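Local atomic coordinates of predicted ATPase of the ABC class (Vibrio vulnificus, PDB entry 5D6A), a protein that probably binds and hydrolyses ATP through an ABC-class P-loop domain, although its cellular role and any transported substrate remain unassigned. Residues W514-L519 / A561-M566; Q532-L537 / P554-V559; K258-I263 / V418-I423. All blocks are in the same frame, centred on the assembly; numbering follows the deposited sequence.

Contact 1: W514-L519 / A561-M566; sequences WVWYQL and AALNRM
W516 reaches across from helix 506-519 and meets A562 and L563 in the last turn of helix 556-564 and M566 just beyond it. Over a face of its six-membered ring sits a methyl group of L563: CD1 lies 4.0 Å from the ring centroid and 20° off the normal, a CH-pi contact. W516 CZ2 also meets backbone, 3.5 Å from L563 N, and the carbonyl carbon of A562 lies at the ring edge, near its plane. The methyl of A562 joins in, its CB 3.7 Å from W516 CZ2. M566, present as selenomethionine, slides past the indole in the opposite direction and approaches it obliquely, M566 CG lying 3.8 Å from W516 CZ3. Its chain bends at the second and third torsions, which turns the terminal methyl back to the same ring. Beside this group, L519 one turn further along touches L563 through a methyl of each, L519 CD1 to L563 CD2 at 4.2 Å.

In L563, CG is anti to the backbone N (chi1 -164°), which carries CD1 over the indole. No hydrogen bond spans the two segments, so their fit depends on shape and apolar burial. A second shell closes around it: F490 meets W516 edge-to-face, T495 of strand 493-496 touches both W516 and M566, and L469 of helix 468-475 touches L519 and M566. R565, whose NH2 bonds back to A561 O, turns away to a salt bridge with E306. The whole is a helix-helix hydrophobic core built around one tryptophan, within the MRB1590 C-terminal region of the protein.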
ATOM      1  N   TRP A 514       7.982   1.998 -19.986  1.00 28.81           N
ATOM      2  CA  TRP A 514       8.649   2.041 -21.288  1.00 29.53           C
ATOM      3  C   TRP A 514       7.667   2.073 -22.467  1.00 29.70           C
ATOM      4  O   TRP A 514       8.057   2.394 -23.588  1.00 30.68           O
ATOM      5  CB  TRP A 514       9.709   0.946 -21.408  1.00 30.19           C
ATOM      6  CG  TRP A 514      10.876   1.260 -20.526  1.00 30.60           C
ATOM      7  CD1 TRP A 514      11.179   0.693 -19.323  1.00 30.10           C
ATOM      8  CD2 TRP A 514      11.855   2.283 -20.744  1.00 31.92           C
ATOM      9  NE1 TRP A 514      12.304   1.274 -18.794  1.00 30.98           N
ATOM     10  CE2 TRP A 514      12.741   2.253 -19.646  1.00 32.27           C
ATOM     11  CE3 TRP A 514      12.081   3.210 -21.771  1.00 32.92           C
ATOM     12  CZ2 TRP A 514      13.839   3.114 -19.544  1.00 33.76           C
ATOM     13  CZ3 TRP A 514      13.172   4.065 -21.670  1.00 34.48           C
ATOM     14  CH2 TRP A 514      14.036   4.012 -20.563  1.00 34.95           C
ATOM     15  N   VAL A 515       6.400   1.759 -22.207  1.00 28.90           N
ATOM     16  CA  VAL A 515       5.370   1.871 -23.236  1.00 29.50           C
ATOM     17  C   VAL A 515       5.029   3.349 -23.333  1.00 30.17           C
ATOM     18  O   VAL A 515       4.886   3.893 -24.423  1.00 31.50           O
ATOM     19  CB  VAL A 515       4.109   1.052 -22.905  1.00 28.63           C
ATOM     20  CG1 VAL A 515       2.958   1.433 -23.826  1.00 28.92           C
ATOM     21  CG2 VAL A 515       4.408  -0.436 -22.999  1.00 28.91           C
ATOM     22  N   TRP A 516       4.911   3.990 -22.172  1.00 30.39           N
ATOM     23  CA  TRP A 516       4.645   5.429 -22.084  1.00 31.72           C
ATOM     24  C   TRP A 516       5.727   6.175 -22.855  1.00 33.30           C
ATOM     25  O   TRP A 516       5.439   7.095 -23.618  1.00 34.61           O
ATOM     26  CB  TRP A 516       4.670   5.865 -20.617  1.00 31.48           C
ATOM     27  CG  TRP A 516       3.503   5.385 -19.789  1.00 30.14           C
ATOM     28  CD1 TRP A 516       2.621   4.387 -20.097  1.00 29.51           C
ATOM     29  CD2 TRP A 516       3.190   5.792 -18.457  1.00 29.61           C
ATOM     30  NE1 TRP A 516       1.729   4.208 -19.069  1.00 28.87           N
ATOM     31  CE2 TRP A 516       2.064   5.049 -18.044  1.00 29.08           C
ATOM     32  CE3 TRP A 516       3.736   6.735 -17.581  1.00 30.46           C
ATOM     33  CZ2 TRP A 516       1.473   5.220 -16.795  1.00 29.14           C
ATOM     34  CZ3 TRP A 516       3.149   6.904 -16.339  1.00 30.66           C
ATOM     35  CH2 TRP A 516       2.026   6.148 -15.957  1.00 30.05           C
ATOM     36  N   TYR A 517       6.974   5.753 -22.652  1.00 34.39           N
ATOM     37  CA  TYR A 517       8.126   6.350 -23.325  1.00 35.86           C
ATOM     38  C   TYR A 517       7.943   6.329 -24.839  1.00 37.55           C
ATOM     39  O   TYR A 517       8.344   7.263 -25.526  1.00 40.01           O
ATOM     40  CB  TYR A 517       9.416   5.615 -22.930  1.00 36.00           C
ATOM     41  CG  TYR A 517      10.677   6.168 -23.567  1.00 38.10           C
ATOM     42  CD1 TYR A 517      11.337   7.264 -23.016  1.00 38.84           C
ATOM     43  CD2 TYR A 517      11.216   5.589 -24.714  1.00 39.10           C
ATOM     44  CE1 TYR A 517      12.489   7.773 -23.592  1.00 41.20           C
ATOM     45  CE2 TYR A 517      12.369   6.090 -25.298  1.00 41.71           C
ATOM     46  CZ  TYR A 517      13.002   7.183 -24.736  1.00 42.71           C
ATOM     47  OH  TYR A 517      14.145   7.687 -25.314  1.00 44.26           O
ATOM     48  N   GLN A 518       7.334   5.261 -25.349  1.00 38.06           N
ATOM     49  CA  GLN A 518       7.098   5.130 -26.789  1.00 40.36           C
ATOM     50  C   GLN A 518       5.938   6.004 -27.245  1.00 39.63           C
ATOM     51  O   GLN A 518       5.977   6.565 -28.341  1.00 40.84           O
ATOM     52  CB  GLN A 518       6.852   3.670 -27.178  1.00 41.66           C
ATOM     53  CG  GLN A 518       8.067   2.780 -26.974  1.00 43.84           C
ATOM     54  CD  GLN A 518       7.832   1.352 -27.412  1.00 46.67           C
ATOM     55  OE1 GLN A 518       6.855   1.050 -28.100  1.00 49.11           O
ATOM     56  NE2 GLN A 518       8.737   0.462 -27.024  1.00 48.96           N
ATOM     57  N   LEU A 519       4.908   6.116 -26.409  1.00 37.21           N
ATOM     58  CA  LEU A 519       3.762   6.964 -26.723  1.00 36.92           C
ATOM     59  C   LEU A 519       4.235   8.405 -26.874  1.00 37.71           C
ATOM     60  O   LEU A 519       3.733   9.146 -27.713  1.00 38.42           O
ATOM     61  CB  LEU A 519       2.697   6.882 -25.625  1.00 35.33           C
ATOM     62  CG  LEU A 519       2.015   5.529 -25.383  1.00 34.45           C
ATOM     63  CD1 LEU A 519       1.108   5.609 -24.164  1.00 32.96           C
ATOM     64  CD2 LEU A 519       1.234   5.068 -26.606  1.00 35.20           C
ATOM     65  N   ALA A 561      -4.797   1.732 -17.275  1.00 33.40           N
ATOM     66  CA  ALA A 561      -5.122   1.878 -15.860  1.00 33.68           C
ATOM     67  C   ALA A 561      -4.076   2.743 -15.154  1.00 32.76           C
ATOM     68  O   ALA A 561      -4.418   3.663 -14.410  1.00 31.80           O
ATOM     69  CB  ALA A 561      -5.221   0.512 -15.195  1.00 34.07           C
ATOM     70  N   ALA A 562      -2.801   2.443 -15.396  1.00 32.62           N
ATOM     71  CA  ALA A 562      -1.702   3.201 -14.792  1.00 32.95           C
ATOM     72  C   ALA A 562      -1.712   4.636 -15.298  1.00 34.12           C
ATOM     73  O   ALA A 562      -1.486   5.581 -14.542  1.00 34.38           O
ATOM     74  CB  ALA A 562      -0.369   2.544 -15.112  1.00 31.66           C
ATOM     75  N   LEU A 563      -1.989   4.783 -16.589  1.00 34.97           N
ATOM     76  CA  LEU A 563      -2.018   6.086 -17.236  1.00 35.41           C
ATOM     77  C   LEU A 563      -3.210   6.921 -16.755  1.00 35.13           C
ATOM     78  O   LEU A 563      -3.111   8.144 -16.654  1.00 36.16           O
ATOM     79  CB  LEU A 563      -2.045   5.884 -18.753  1.00 36.64           C
ATOM     80  CG  LEU A 563      -1.708   7.044 -19.684  1.00 38.30           C
ATOM     81  CD1 LEU A 563      -0.369   7.678 -19.334  1.00 38.30           C
ATOM     82  CD2 LEU A 563      -1.691   6.525 -21.115  1.00 39.68           C
ATOM     83  N   ASN A 564      -4.324   6.255 -16.446  1.00 34.18           N
ATOM     84  CA  ASN A 564      -5.524   6.927 -15.936  1.00 34.31           C
ATOM     85  C   ASN A 564      -5.298   7.505 -14.546  1.00 34.59           C
ATOM     86  O   ASN A 564      -6.051   8.371 -14.104  1.00 35.07           O
ATOM     87  CB  ASN A 564      -6.709   5.952 -15.862  1.00 34.96           C
ATOM     88  CG  ASN A 564      -7.195   5.501 -17.225  1.00 35.38           C
ATOM     89  OD1 ASN A 564      -6.971   6.165 -18.232  1.00 36.34           O
ATOM     90  ND2 ASN A 564      -7.889   4.370 -17.257  1.00 36.45           N
ATOM     91  N   ARG A 565      -4.270   7.006 -13.859  1.00 34.36           N
ATOM     92  CA  ARG A 565      -3.938   7.453 -12.503  1.00 34.53           C
ATOM     93  C   ARG A 565      -2.729   8.380 -12.442  1.00 34.82           C
ATOM     94  O   ARG A 565      -2.334   8.804 -11.355  1.00 36.06           O
ATOM     95  CB  ARG A 565      -3.721   6.239 -11.600  1.00 33.88           C
ATOM     96  CG  ARG A 565      -5.004   5.467 -11.363  1.00 34.87           C
ATOM     97  CD  ARG A 565      -4.771   4.099 -10.746  1.00 34.66           C
ATOM     98  NE  ARG A 565      -6.046   3.466 -10.432  1.00 35.91           N
ATOM     99  CZ  ARG A 565      -6.840   2.880 -11.327  1.00 35.90           C
ATOM    100  NH1 ARG A 565      -7.986   2.343 -10.933  1.00 37.18           N
ATOM    101  NH2 ARG A 565      -6.506   2.837 -12.612  1.00 35.07           N
HETATM  102  N   MSE A 566      -2.144   8.692 -13.598  1.00 35.24           N
HETATM  103  CA  MSE A 566      -1.008   9.615 -13.654  1.00 36.03           C
HETATM  104  C   MSE A 566      -1.614  10.991 -13.646  1.00 36.49           C
HETATM  105  O   MSE A 566      -2.419  11.331 -14.513  1.00 36.92           O
HETATM  106  CB  MSE A 566      -0.153   9.373 -14.890  1.00 36.69           C
HETATM  107  CG  MSE A 566       1.308   9.695 -14.610  1.00 38.79           C
HETATM  108 SE   MSE A 566       1.799  11.373 -15.504  1.00 43.39          SE
HETATM  109  CE  MSE A 566       1.831  10.675 -17.344  1.00 40.25           C
TER

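Contact 2: Q532-L537 / P554-V559; sequences QISELL and PRPIDV. Unlike the reference sequence in segment 532-537: S534 (reference Asn).
Two helix ends meet in this part of the MRB1590 C-terminal region: the C-terminal turn of helix 529-536 packs against the N-terminal turn of helix 556-564, and a long connection without regular secondary structure joins them. I533 carries the apolar centre of the junction. It and V559 reach toward each other tip to tip, with I533 CD1 3.6 Å from V559 CG1. The other branch of the isoleucine, CG2, is anti to the backbone N and rests against the start of the partner helix, 3.9 Å from P556 CA.

P556 occupies the first helical turn, and its ring also lies beside the backbone of S534, P556 CG to S534 CA at 4.1 Å. Here the two backbones are nearest by CA atoms, S534 and P556 lying 5.5 Å apart. S534, which differs from the reference sequence, takes part through its carbon atoms at the exposed margin.

R555, at the N-cap position, points away from helix 529-536 and grips D558 side-on: NE and NH2 each take one carboxylate oxygen, with R555 NE 2.8 Å from D558 OD2 in a nearly straight bond (173°). OD2 lies in the guanidinium plane, although NE stands well above the carboxylate plane. I557 CG2 lies over one face of the guanidinium, and NH1 reaches G298 O and A300 O, tying this helix start to neighbouring loop backbone.

Beyond the end of its helix, L537 crosses P554 at about a right angle; its CD2 meets the proline CD at 4.2 Å, while CD1 lies 3.4 Å from P554 O.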
ATOM      1  N   GLN A 532      -3.756   1.752 -29.774  1.00 45.64           N
ATOM      2  CA  GLN A 532      -2.361   2.079 -30.064  1.00 45.40           C
ATOM      3  C   GLN A 532      -1.430   1.238 -29.195  1.00 42.22           C
ATOM      4  O   GLN A 532      -0.481   0.633 -29.690  1.00 41.34           O
ATOM      5  CB  GLN A 532      -2.092   3.564 -29.812  1.00 45.75           C
ATOM      6  CG  GLN A 532      -0.729   4.040 -30.288  1.00 47.37           C
ATOM      7  CD  GLN A 532      -0.438   5.479 -29.901  1.00 49.61           C
ATOM      8  OE1 GLN A 532      -1.047   6.028 -28.976  1.00 49.78           O
ATOM      9  NE2 GLN A 532       0.513   6.098 -30.599  1.00 51.26           N
ATOM     10  N   ILE A 533      -1.717   1.207 -27.896  1.00 39.74           N
ATOM     11  CA  ILE A 533      -0.923   0.438 -26.938  1.00 37.85           C
ATOM     12  C   ILE A 533      -0.893  -1.040 -27.317  1.00 38.65           C
ATOM     13  O   ILE A 533       0.160  -1.682 -27.267  1.00 37.65           O
ATOM     14  CB  ILE A 533      -1.475   0.599 -25.505  1.00 36.52           C
ATOM     15  CG1 ILE A 533      -1.292   2.046 -25.031  1.00 35.67           C
ATOM     16  CG2 ILE A 533      -0.762  -0.345 -24.542  1.00 35.68           C
ATOM     17  CD1 ILE A 533      -2.033   2.381 -23.755  1.00 35.00           C
ATOM     18  N   SER A 534      -2.050  -1.572 -27.699  1.00 39.84           N
ATOM     19  CA  SER A 534      -2.158  -2.974 -28.090  1.00 41.68           C
ATOM     20  C   SER A 534      -1.253  -3.278 -29.288  1.00 42.98           C
ATOM     21  O   SER A 534      -0.607  -4.326 -29.341  1.00 42.24           O
ATOM     22  CB  SER A 534      -3.611  -3.315 -28.425  1.00 43.91           C
ATOM     23  OG  SER A 534      -3.753  -4.686 -28.753  1.00 46.76           O
ATOM     24  N   GLU A 535      -1.213  -2.349 -30.240  1.00 44.63           N
ATOM     25  CA  GLU A 535      -0.385  -2.496 -31.440  1.00 46.84           C
ATOM     26  C   GLU A 535       1.110  -2.360 -31.135  1.00 46.39           C
ATOM     27  O   GLU A 535       1.935  -2.975 -31.807  1.00 47.25           O
ATOM     28  CB  GLU A 535      -0.813  -1.485 -32.507  1.00 48.38           C
ATOM     29  CG  GLU A 535      -2.202  -1.753 -33.068  1.00 51.08           C
ATOM     30  CD  GLU A 535      -2.688  -0.676 -34.025  1.00 53.61           C
ATOM     31  OE1 GLU A 535      -2.031   0.382 -34.128  1.00 53.77           O
ATOM     32  OE2 GLU A 535      -3.741  -0.888 -34.666  1.00 55.66           O
ATOM     33  N   LEU A 536       1.455  -1.561 -30.127  1.00 45.68           N
ATOM     34  CA  LEU A 536       2.856  -1.385 -29.733  1.00 47.19           C
ATOM     35  C   LEU A 536       3.399  -2.662 -29.100  1.00 49.68           C
ATOM     36  O   LEU A 536       4.581  -2.981 -29.242  1.00 53.16           O
ATOM     37  CB  LEU A 536       3.011  -0.222 -28.750  1.00 45.06           C
ATOM     38  CG  LEU A 536       2.651   1.174 -29.266  1.00 45.76           C
ATOM     39  CD1 LEU A 536       2.684   2.180 -28.127  1.00 44.40           C
ATOM     40  CD2 LEU A 536       3.577   1.601 -30.393  1.00 47.55           C
ATOM     41  N   LEU A 537       2.523  -3.387 -28.406  1.00 50.18           N
ATOM     42  CA  LEU A 537       2.881  -4.640 -27.746  1.00 50.27           C
ATOM     43  C   LEU A 537       2.513  -5.837 -28.637  1.00 55.26           C
ATOM     44  O   LEU A 537       2.112  -6.894 -28.142  1.00 55.39           O
ATOM     45  CB  LEU A 537       2.148  -4.740 -26.404  1.00 46.98           C
ATOM     46  CG  LEU A 537       2.391  -3.607 -25.397  1.00 44.01           C
ATOM     47  CD1 LEU A 537       1.401  -3.693 -24.245  1.00 42.21           C
ATOM     48  CD2 LEU A 537       3.825  -3.610 -24.886  1.00 42.03           C
ATOM     49  N   PRO A 554       3.123  -6.210 -20.351  1.00 31.65           N
ATOM     50  CA  PRO A 554       1.963  -5.835 -19.569  1.00 31.33           C
ATOM     51  C   PRO A 554       0.709  -5.856 -20.427  1.00 32.36           C
ATOM     52  O   PRO A 554       0.806  -5.801 -21.653  1.00 33.60           O
ATOM     53  CB  PRO A 554       2.282  -4.401 -19.173  1.00 29.78           C
ATOM     54  CG  PRO A 554       3.022  -3.866 -20.354  1.00 29.72           C
ATOM     55  CD  PRO A 554       3.755  -5.031 -20.971  1.00 30.72           C
ATOM     56  N   ARG A 555      -0.456  -5.944 -19.793  1.00 32.78           N
ATOM     57  CA  ARG A 555      -1.712  -5.916 -20.526  1.00 33.45           C
ATOM     58  C   ARG A 555      -1.994  -4.481 -20.960  1.00 32.80           C
ATOM     59  O   ARG A 555      -1.696  -3.542 -20.217  1.00 31.02           O
ATOM     60  CB  ARG A 555      -2.869  -6.390 -19.657  1.00 34.39           C
ATOM     61  CG  ARG A 555      -2.744  -7.806 -19.135  1.00 35.92           C
ATOM     62  CD  ARG A 555      -4.046  -8.233 -18.479  1.00 37.47           C
ATOM     63  NE  ARG A 555      -4.386  -7.399 -17.330  1.00 36.30           N
ATOM     64  CZ  ARG A 555      -5.542  -7.463 -16.673  1.00 37.73           C
ATOM     65  NH1 ARG A 555      -6.499  -8.307 -17.053  1.00 40.22           N
ATOM     66  NH2 ARG A 555      -5.753  -6.664 -15.635  1.00 37.62           N
ATOM     67  N   PRO A 556      -2.561  -4.300 -22.164  1.00 33.92           N
ATOM     68  CA  PRO A 556      -2.907  -2.950 -22.621  1.00 33.26           C
ATOM     69  C   PRO A 556      -3.825  -2.238 -21.631  1.00 33.00           C
ATOM     70  O   PRO A 556      -3.677  -1.040 -21.391  1.00 32.00           O
ATOM     71  CB  PRO A 556      -3.648  -3.201 -23.935  1.00 35.01           C
ATOM     72  CG  PRO A 556      -3.111  -4.495 -24.432  1.00 36.68           C
ATOM     73  CD  PRO A 556      -2.746  -5.310 -23.222  1.00 35.91           C
ATOM     74  N   ILE A 557      -4.760  -2.988 -21.058  1.00 34.97           N
ATOM     75  CA  ILE A 557      -5.700  -2.434 -20.093  1.00 35.81           C
ATOM     76  C   ILE A 557      -4.976  -1.945 -18.834  1.00 34.60           C
ATOM     77  O   ILE A 557      -5.410  -0.986 -18.203  1.00 35.77           O
ATOM     78  CB  ILE A 557      -6.814  -3.455 -19.735  1.00 37.77           C
ATOM     79  CG1 ILE A 557      -7.929  -2.774 -18.936  1.00 38.56           C
ATOM     80  CG2 ILE A 557      -6.247  -4.655 -18.982  1.00 37.74           C
ATOM     81  CD1 ILE A 557      -9.113  -3.673 -18.645  1.00 40.61           C
ATOM     82  N   ASP A 558      -3.870  -2.592 -18.477  1.00 33.95           N
ATOM     83  CA  ASP A 558      -3.098  -2.178 -17.302  1.00 33.53           C
ATOM     84  C   ASP A 558      -2.295  -0.899 -17.572  1.00 32.24           C
ATOM     85  O   ASP A 558      -2.150  -0.058 -16.684  1.00 31.74           O
ATOM     86  CB  ASP A 558      -2.190  -3.313 -16.816  1.00 33.90           C
ATOM     87  CG  ASP A 558      -2.974  -4.471 -16.206  1.00 35.54           C
ATOM     88  OD1 ASP A 558      -4.086  -4.241 -15.680  1.00 35.32           O
ATOM     89  OD2 ASP A 558      -2.473  -5.613 -16.234  1.00 36.92           O
ATOM     90  N   VAL A 559      -1.783  -0.754 -18.792  1.00 32.43           N
ATOM     91  CA  VAL A 559      -1.035   0.447 -19.171  1.00 31.12           C
ATOM     92  C   VAL A 559      -1.973   1.649 -19.065  1.00 32.30           C
ATOM     93  O   VAL A 559      -1.590   2.709 -18.559  1.00 31.12           O
ATOM     94  CB  VAL A 559      -0.488   0.352 -20.608  1.00 30.58           C
ATOM     95  CG1 VAL A 559       0.215   1.642 -21.004  1.00 30.33           C
ATOM     96  CG2 VAL A 559       0.469  -0.821 -20.743  1.00 30.33           C
TER

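Contact 3: K258-I263 / V418-I423; sequences KGITLI and VADNVI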
ATOM      1  N   LYS A 258     -20.708 -16.936 -19.230  1.00 51.08           N
ATOM      2  CA  LYS A 258     -20.800 -15.496 -19.429  1.00 50.90           C
ATOM      3  C   LYS A 258     -21.996 -14.933 -18.674  1.00 50.75           C
ATOM      4  O   LYS A 258     -22.869 -15.675 -18.221  1.00 52.86           O
ATOM      5  CB  LYS A 258     -20.933 -15.161 -20.914  1.00 53.51           C
ATOM      6  CG  LYS A 258     -19.714 -15.495 -21.757  1.00 54.54           C
ATOM      7  CD  LYS A 258     -19.982 -15.160 -23.216  1.00 57.20           C
ATOM      8  CE  LYS A 258     -18.785 -15.454 -24.103  1.00 57.82           C
ATOM      9  NZ  LYS A 258     -19.093 -15.196 -25.538  1.00 58.53           N
ATOM     10  N   GLY A 259     -22.031 -13.613 -18.545  1.00 48.85           N
ATOM     11  CA  GLY A 259     -23.107 -12.942 -17.837  1.00 49.05           C
ATOM     12  C   GLY A 259     -22.716 -12.648 -16.406  1.00 48.09           C
ATOM     13  O   GLY A 259     -21.534 -12.599 -16.075  1.00 46.95           O
ATOM     14  N   ILE A 260     -23.717 -12.463 -15.555  1.00 48.84           N
ATOM     15  CA  ILE A 260     -23.495 -12.144 -14.153  1.00 47.87           C
ATOM     16  C   ILE A 260     -23.442 -13.411 -13.306  1.00 47.67           C
ATOM     17  O   ILE A 260     -24.338 -14.247 -13.378  1.00 48.38           O
ATOM     18  CB  ILE A 260     -24.607 -11.219 -13.621  1.00 49.26           C
ATOM     19  CG1 ILE A 260     -24.711  -9.966 -14.501  1.00 49.00           C
ATOM     20  CG2 ILE A 260     -24.343 -10.847 -12.165  1.00 48.80           C
ATOM     21  CD1 ILE A 260     -25.850  -9.041 -14.130  1.00 50.60           C
ATOM     22  N   THR A 261     -22.388 -13.537 -12.505  1.00 46.46           N
ATOM     23  CA  THR A 261     -22.206 -14.686 -11.626  1.00 46.96           C
ATOM     24  C   THR A 261     -21.926 -14.205 -10.204  1.00 46.78           C
ATOM     25  O   THR A 261     -21.008 -13.414  -9.977  1.00 45.66           O
ATOM     26  CB  THR A 261     -21.041 -15.577 -12.096  1.00 46.28           C
ATOM     27  OG1 THR A 261     -21.273 -16.001 -13.444  1.00 47.41           O
ATOM     28  CG2 THR A 261     -20.897 -16.804 -11.197  1.00 46.90           C
ATOM     29  N   LEU A 262     -22.721 -14.677  -9.250  1.00 47.36           N
ATOM     30  CA  LEU A 262     -22.548 -14.289  -7.858  1.00 46.82           C
ATOM     31  C   LEU A 262     -21.880 -15.392  -7.059  1.00 46.73           C
ATOM     32  O   LEU A 262     -22.109 -16.580  -7.301  1.00 47.42           O
ATOM     33  CB  LEU A 262     -23.897 -13.955  -7.222  1.00 48.58           C
ATOM     34  CG  LEU A 262     -24.691 -12.829  -7.880  1.00 48.77           C
ATOM     35  CD1 LEU A 262     -25.991 -12.610  -7.122  1.00 50.53           C
ATOM     36  CD2 LEU A 262     -23.871 -11.548  -7.934  1.00 47.24           C
ATOM     37  N   ILE A 263     -21.047 -14.981  -6.109  1.00 46.28           N
ATOM     38  CA  ILE A 263     -20.353 -15.895  -5.212  1.00 46.83           C
ATOM     39  C   ILE A 263     -20.784 -15.515  -3.800  1.00 47.93           C
ATOM     40  O   ILE A 263     -20.280 -14.555  -3.223  1.00 49.16           O
ATOM     41  CB  ILE A 263     -18.824 -15.805  -5.381  1.00 45.63           C
ATOM     42  CG1 ILE A 263     -18.435 -16.262  -6.791  1.00 45.02           C
ATOM     43  CG2 ILE A 263     -18.112 -16.666  -4.344  1.00 46.42           C
ATOM     44  CD1 ILE A 263     -16.951 -16.191  -7.082  1.00 43.91           C
ATOM     45  N   VAL A 418     -31.107 -10.167 -10.877  1.00 65.65           N
ATOM     46  CA  VAL A 418     -30.510 -10.061 -12.217  1.00 63.79           C
ATOM     47  C   VAL A 418     -29.387 -11.078 -12.509  1.00 61.56           C
ATOM     48  O   VAL A 418     -28.934 -11.188 -13.647  1.00 61.52           O
ATOM     49  CB  VAL A 418     -29.978  -8.625 -12.469  1.00 62.49           C
ATOM     50  CG1 VAL A 418     -28.731  -8.342 -11.633  1.00 60.09           C
ATOM     51  CG2 VAL A 418     -29.689  -8.401 -13.950  1.00 62.43           C
ATOM     52  N   ALA A 419     -28.951 -11.827 -11.499  1.00 60.11           N
ATOM     53  CA  ALA A 419     -27.865 -12.797 -11.685  1.00 58.03           C
ATOM     54  C   ALA A 419     -28.280 -13.999 -12.530  1.00 58.89           C
ATOM     55  O   ALA A 419     -29.416 -14.451 -12.451  1.00 60.59           O
ATOM     56  CB  ALA A 419     -27.349 -13.270 -10.335  1.00 57.02           C
ATOM     57  N   ASP A 420     -27.346 -14.506 -13.336  1.00 58.74           N
ATOM     58  CA  ASP A 420     -27.593 -15.685 -14.170  1.00 60.64           C
ATOM     59  C   ASP A 420     -27.338 -16.935 -13.340  1.00 60.27           C
ATOM     60  O   ASP A 420     -28.154 -17.857 -13.328  1.00 62.65           O
ATOM     61  CB  ASP A 420     -26.680 -15.721 -15.401  1.00 61.32           C
ATOM     62  CG  ASP A 420     -26.802 -14.482 -16.266  1.00 62.94           C
ATOM     63  OD1 ASP A 420     -26.615 -13.367 -15.737  1.00 62.97           O
ATOM     64  OD2 ASP A 420     -27.040 -14.624 -17.485  1.00 65.92           O
ATOM     65  N   ASN A 421     -26.185 -16.967 -12.670  1.00 57.17           N
ATOM     66  CA  ASN A 421     -25.807 -18.096 -11.820  1.00 56.93           C
ATOM     67  C   ASN A 421     -25.350 -17.632 -10.438  1.00 54.43           C
ATOM     68  O   ASN A 421     -24.775 -16.551 -10.298  1.00 53.08           O
ATOM     69  CB  ASN A 421     -24.700 -18.924 -12.478  1.00 56.65           C
ATOM     70  CG  ASN A 421     -25.082 -19.414 -13.860  1.00 58.36           C
ATOM     71  OD1 ASN A 421     -25.427 -18.623 -14.736  1.00 59.58           O
ATOM     72  ND2 ASN A 421     -24.989 -20.720 -14.072  1.00 59.75           N
ATOM     73  N   VAL A 422     -25.611 -18.454  -9.421  1.00 53.57           N
ATOM     74  CA  VAL A 422     -25.231 -18.132  -8.046  1.00 52.14           C
ATOM     75  C   VAL A 422     -24.500 -19.310  -7.401  1.00 52.23           C
ATOM     76  O   VAL A 422     -25.045 -20.409  -7.296  1.00 53.32           O
ATOM     77  CB  VAL A 422     -26.458 -17.763  -7.193  1.00 53.26           C
ATOM     78  CG1 VAL A 422     -26.032 -17.383  -5.782  1.00 53.00           C
ATOM     79  CG2 VAL A 422     -27.225 -16.618  -7.838  1.00 53.11           C
ATOM     80  N   ILE A 423     -23.267 -19.062  -6.969  1.00 50.68           N
ATOM     81  CA  ILE A 423     -22.434 -20.079  -6.339  1.00 51.79           C
ATOM     82  C   ILE A 423     -22.315 -19.815  -4.844  1.00 52.81           C
ATOM     83  O   ILE A 423     -22.078 -18.682  -4.432  1.00 52.44           O
ATOM     84  CB  ILE A 423     -21.026 -20.090  -6.958  1.00 49.86           C
ATOM     85  CG1 ILE A 423     -21.117 -20.444  -8.446  1.00 50.08           C
ATOM     86  CG2 ILE A 423     -20.126 -21.078  -6.224  1.00 50.55           C
ATOM     87  CD1 ILE A 423     -19.809 -20.312  -9.196  1.00 48.56           C
TER
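The carboxylate of D420 is met from above its plane by a backbone amide, I260 N lying 3.0 Å from D420 OD1 and 64° out of that plane. This bond stands at the entry to a parallel strand pair in the mixed sheet of the P-loop domain, where strand 260-264, which leads toward a Walker A-like loop, lies between 404-408 and 421-425. The same oxygen has a salt bridge to R398 of helix 390-401, so two donors satisfy it, and the arginine would probably favour the charged carboxylate.

The axes of segments 260-263 and 421-423 come within 4.7 Å, at 19° to each other. I260 O accepts from D420 N at 3.0 Å and more weakly from N421 N. Further on the register is regular: L262 N donates to N421 O, and I423 N donates to L262 O at 2.8 Å, nearly straight at 175°.

T261, I263, N421 and I423 point to one face of the sheet, where T261 CG2 meets I423 CD1 obliquely and L254 and I256 of strand 249-257 come over. L262 and V422 point to the other. G259 has backbone angles that call for glycine.

I260 crosses V418 at about a right angle, I260 CD1 to V418 CG1 at 3.9 Å. On the L262 side, A419 CB fits against the leucine branch, 3.6 Å from L262 CD1.

In the fold
Contacts 1 and 2 illustrate how one short helix can serve two neighbours. Both use helix 556-564, contact 2 at its beginning and contact 1 at its end and just beyond; their centres are 9 Å apart, and contact 2 is nested along the chain inside the loop that contact 1 closes. They merge directly: W516 NE1 lies 3.6 Å from V559 CG1, and V515 CG2 is 3.7 Å from L537 CD2. Contact 3 belongs to the P-loop domain, its centre about 34 Å from that of contact 1 and 29 Å from that of contact 2. It lies near the nucleotide, the I263 side chain about 7 Å from bound AMP-PNP and touching residues of the Walker A-like loop.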